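Local coordinates for protein transcriptional regulator URE2 (Saccharomyces cerevisiae, PDB 1K0C) that represses genes of nitrogen utilization by sequestering phosphorylated GATA activators in the cytoplasm and, through its glutathione transferase-like region, reduces peroxides with glutathione, at residues N66-V71 with I84-A89. Numbering follows the deposited sequence.
Sequences NPNARV and IWESGA. With GTB (S-(p-nitrobenzyl)glutathione), chain F.
Pro-67 points the CD and CG corner of its ring at one face of the Trp-85 indole, a CH-pi contact with CD 4.0 Å from the centroid of the five-membered ring and 11° off its normal, while no hydrogen bond joins 66-71 to 84-89 directly. Asn-66, its CG anti to the backbone N (chi1 176°), sets its amide beside Trp-85; Asn-66 OD1 lies 3.4 Å from Trp-85 CB. The same OD1 accepts Asn-68 N in an Asx turn, the donor standing above the carbonyl plane, and a type I turn carries the chain from Asn-66 to Ala-69. Trp-121 of the second subunit meets Trp-85 edge-to-face.

S-(p-nitrobenzyl)glutathione bridges the two segments. Val-71 holds its cysteinyl part in both directions, N to O2 (3.2 Å) and O from N2 (2.9 Å), the backbone pairing made by GST thioredoxin-fold domains. At the other segment, Ser-87 grips the gamma-glutamyl carboxylate with N on O12 (2.8 Å) and OG on O11 (2.6 Å), and Glu-86 OE2 takes N1 at 2.7 Å. Arg-70 puts one guanidinium face over the glycyl O32. Carboxylate binding at the start of helix 87-102 probably gains from the helix dipole, and Glu-86 beside N1 probably stabilises a charged ammonium.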
loop_
_atom_site.group_PDB
_atom_site.type_symbol
_atom_site.label_atom_id
_atom_site.label_comp_id
_atom_site.label_asym_id
_atom_site.label_seq_id
_atom_site.Cartn_x
_atom_site.Cartn_y
_atom_site.Cartn_z
ATOM N N ASN B 66 1.682 12.765 -11.288
ATOM C CA ASN B 66 0.875 12.036 -10.318
ATOM C C ASN B 66 -0.607 12.395 -10.413
ATOM O O ASN B 66 -1.047 13.402 -9.859
ATOM C CB ASN B 66 1.372 12.312 -8.904
ATOM C CG ASN B 66 0.505 11.660 -7.859
ATOM O OD1 ASN B 66 -0.333 10.813 -8.175
ATOM N ND2 ASN B 66 0.700 12.038 -6.605
ATOM N N PRO B 67 -1.401 11.556 -11.096
ATOM C CA PRO B 67 -2.842 11.784 -11.264
ATOM C C PRO B 67 -3.642 11.966 -9.971
ATOM O O PRO B 67 -4.720 12.551 -9.991
ATOM C CB PRO B 67 -3.295 10.562 -12.065
ATOM C CG PRO B 67 -2.329 9.496 -11.634
ATOM C CD PRO B 67 -1.012 10.243 -11.641
ATOM N N ASN B 68 -3.112 11.478 -8.853
ATOM C CA ASN B 68 -3.785 11.589 -7.556
ATOM C C ASN B 68 -3.550 12.960 -6.889
ATOM O O ASN B 68 -4.129 13.265 -5.834
ATOM C CB ASN B 68 -3.294 10.468 -6.644
ATOM C CG ASN B 68 -4.018 10.427 -5.318
ATOM O OD1 ASN B 68 -3.507 9.873 -4.345
ATOM N ND2 ASN B 68 -5.217 10.999 -5.271
ATOM N N ALA B 69 -2.695 13.771 -7.512
ATOM C CA ALA B 69 -2.371 15.124 -7.043
ATOM C C ALA B 69 -1.959 15.225 -5.578
ATOM O O ALA B 69 -2.381 16.138 -4.866
ATOM C CB ALA B 69 -3.549 16.067 -7.319
ATOM N N ARG B 70 -1.135 14.283 -5.136
ATOM C CA ARG B 70 -0.643 14.259 -3.763
ATOM C C ARG B 70 0.874 14.044 -3.815
ATOM O O ARG B 70 1.447 13.886 -4.889
ATOM C CB ARG B 70 -1.305 13.114 -2.975
ATOM C CG ARG B 70 -2.821 13.239 -2.756
ATOM C CD ARG B 70 -3.155 14.150 -1.571
ATOM N NE ARG B 70 -4.596 14.291 -1.329
ATOM C CZ ARG B 70 -5.393 15.153 -1.958
ATOM N NH1 ARG B 70 -4.903 15.976 -2.880
ATOM N NH2 ARG B 70 -6.684 15.189 -1.665
ATOM N N VAL B 71 1.529 14.062 -2.662
ATOM C CA VAL B 71 2.972 13.828 -2.613
ATOM C C VAL B 71 3.201 12.676 -1.657
ATOM O O VAL B 71 2.391 12.440 -0.756
ATOM C CB VAL B 71 3.765 15.070 -2.118
ATOM C CG1 VAL B 71 3.785 16.134 -3.198
ATOM C CG2 VAL B 71 3.154 15.610 -0.833
ATOM N N ILE B 84 6.913 8.071 -10.905
ATOM C CA ILE B 84 6.379 7.104 -9.960
ATOM C C ILE B 84 5.714 7.824 -8.792
ATOM O O ILE B 84 6.343 8.641 -8.125
ATOM C CB ILE B 84 7.470 6.155 -9.401
ATOM C CG1 ILE B 84 8.231 5.471 -10.549
ATOM C CG2 ILE B 84 6.811 5.080 -8.526
ATOM C CD1 ILE B 84 9.572 6.090 -10.870
ATOM N N TRP B 85 4.437 7.527 -8.561
ATOM C CA TRP B 85 3.685 8.137 -7.458
ATOM C C TRP B 85 3.289 7.049 -6.461
ATOM O O TRP B 85 3.289 5.870 -6.804
ATOM C CB TRP B 85 2.448 8.863 -7.978
ATOM C CG TRP B 85 1.746 8.104 -9.051
ATOM C CD1 TRP B 85 2.211 7.840 -10.304
ATOM C CD2 TRP B 85 0.467 7.468 -8.951
ATOM N NE1 TRP B 85 1.305 7.076 -10.994
ATOM C CE2 TRP B 85 0.223 6.831 -10.188
ATOM C CE3 TRP B 85 -0.494 7.373 -7.937
ATOM C CZ2 TRP B 85 -0.945 6.106 -10.443
ATOM C CZ3 TRP B 85 -1.659 6.652 -8.190
ATOM C CH2 TRP B 85 -1.873 6.028 -9.436
ATOM N N GLU B 86 2.935 7.466 -5.248
ATOM C CA GLU B 86 2.614 6.576 -4.134
ATOM C C GLU B 86 3.973 6.191 -3.553
ATOM O O GLU B 86 4.802 5.581 -4.242
ATOM C CB GLU B 86 1.846 5.335 -4.593
ATOM C CG GLU B 86 0.352 5.573 -4.735
ATOM C CD GLU B 86 -0.309 5.945 -3.416
ATOM O OE1 GLU B 86 -1.240 6.773 -3.437
ATOM O OE2 GLU B 86 0.088 5.409 -2.357
ATOM N N SER B 87 4.216 6.570 -2.300
ATOM C CA SER B 87 5.498 6.292 -1.645
ATOM C C SER B 87 5.902 4.822 -1.668
ATOM O O SER B 87 7.079 4.492 -1.846
ATOM C CB SER B 87 5.477 6.804 -0.200
ATOM O OG SER B 87 4.423 6.223 0.551
ATOM N N GLY B 88 4.924 3.937 -1.499
ATOM C CA GLY B 88 5.216 2.520 -1.509
ATOM C C GLY B 88 5.704 2.071 -2.870
ATOM O O GLY B 88 6.608 1.237 -2.975
ATOM N N ALA B 89 5.112 2.615 -3.927
ATOM C CA ALA B 89 5.530 2.227 -5.271
ATOM C C ALA B 89 6.956 2.716 -5.491
ATOM O O ALA B 89 7.815 1.993 -6.007
ATOM C CB ALA B 89 4.588 2.835 -6.321
HETATM N N1 GTB F . -0.601 6.778 -0.148
HETATM C CA1 GTB F . -0.007 8.074 -0.500
HETATM C C1 GTB F . 1.531 7.760 -0.360
HETATM O O11 GTB F . 1.898 6.976 0.516
HETATM O O12 GTB F . 2.335 8.308 -1.141
HETATM C CB1 GTB F . -0.499 9.157 0.503
HETATM C CG1 GTB F . 0.085 10.533 0.207
HETATM C CD1 GTB F . -0.427 11.564 1.205
HETATM O OE1 GTB F . -1.220 11.261 2.114
HETATM N N2 GTB F . 0.057 12.792 1.001
HETATM C CA2 GTB F . -0.330 13.931 1.865
HETATM C C2 GTB F . -0.614 15.156 0.980
HETATM O O2 GTB F . -0.182 15.207 -0.186
HETATM C CB2 GTB F . 0.807 14.314 2.844
HETATM S SG2 GTB F . 1.292 13.011 4.021
HETATM N N3 GTB F . -1.335 16.151 1.528
HETATM C CA3 GTB F . -1.644 17.353 0.761
HETATM C C3 GTB F . -3.121 17.650 0.743
HETATM O O31 GTB F . -3.474 18.785 1.106
HETATM O O32 GTB F . -3.905 16.750 0.361
HETATM C "C'" GTB F . -0.031 13.334 5.251
HETATM C "C1'" GTB F . 0.480 14.118 6.460
HETATM C "C2'" GTB F . 0.700 13.457 7.690
HETATM C "C3'" GTB F . 1.177 14.175 8.807
HETATM C "C4'" GTB F . 1.453 15.589 8.742
HETATM N N41 GTB F . 1.977 16.322 9.985
HETATM O O41 GTB F . 2.170 15.735 11.041
HETATM O O42 GTB F . 2.215 17.516 9.937
HETATM C "C5'" GTB F . 1.239 16.297 7.512
HETATM C "C6'" GTB F . 0.765 15.625 6.366
#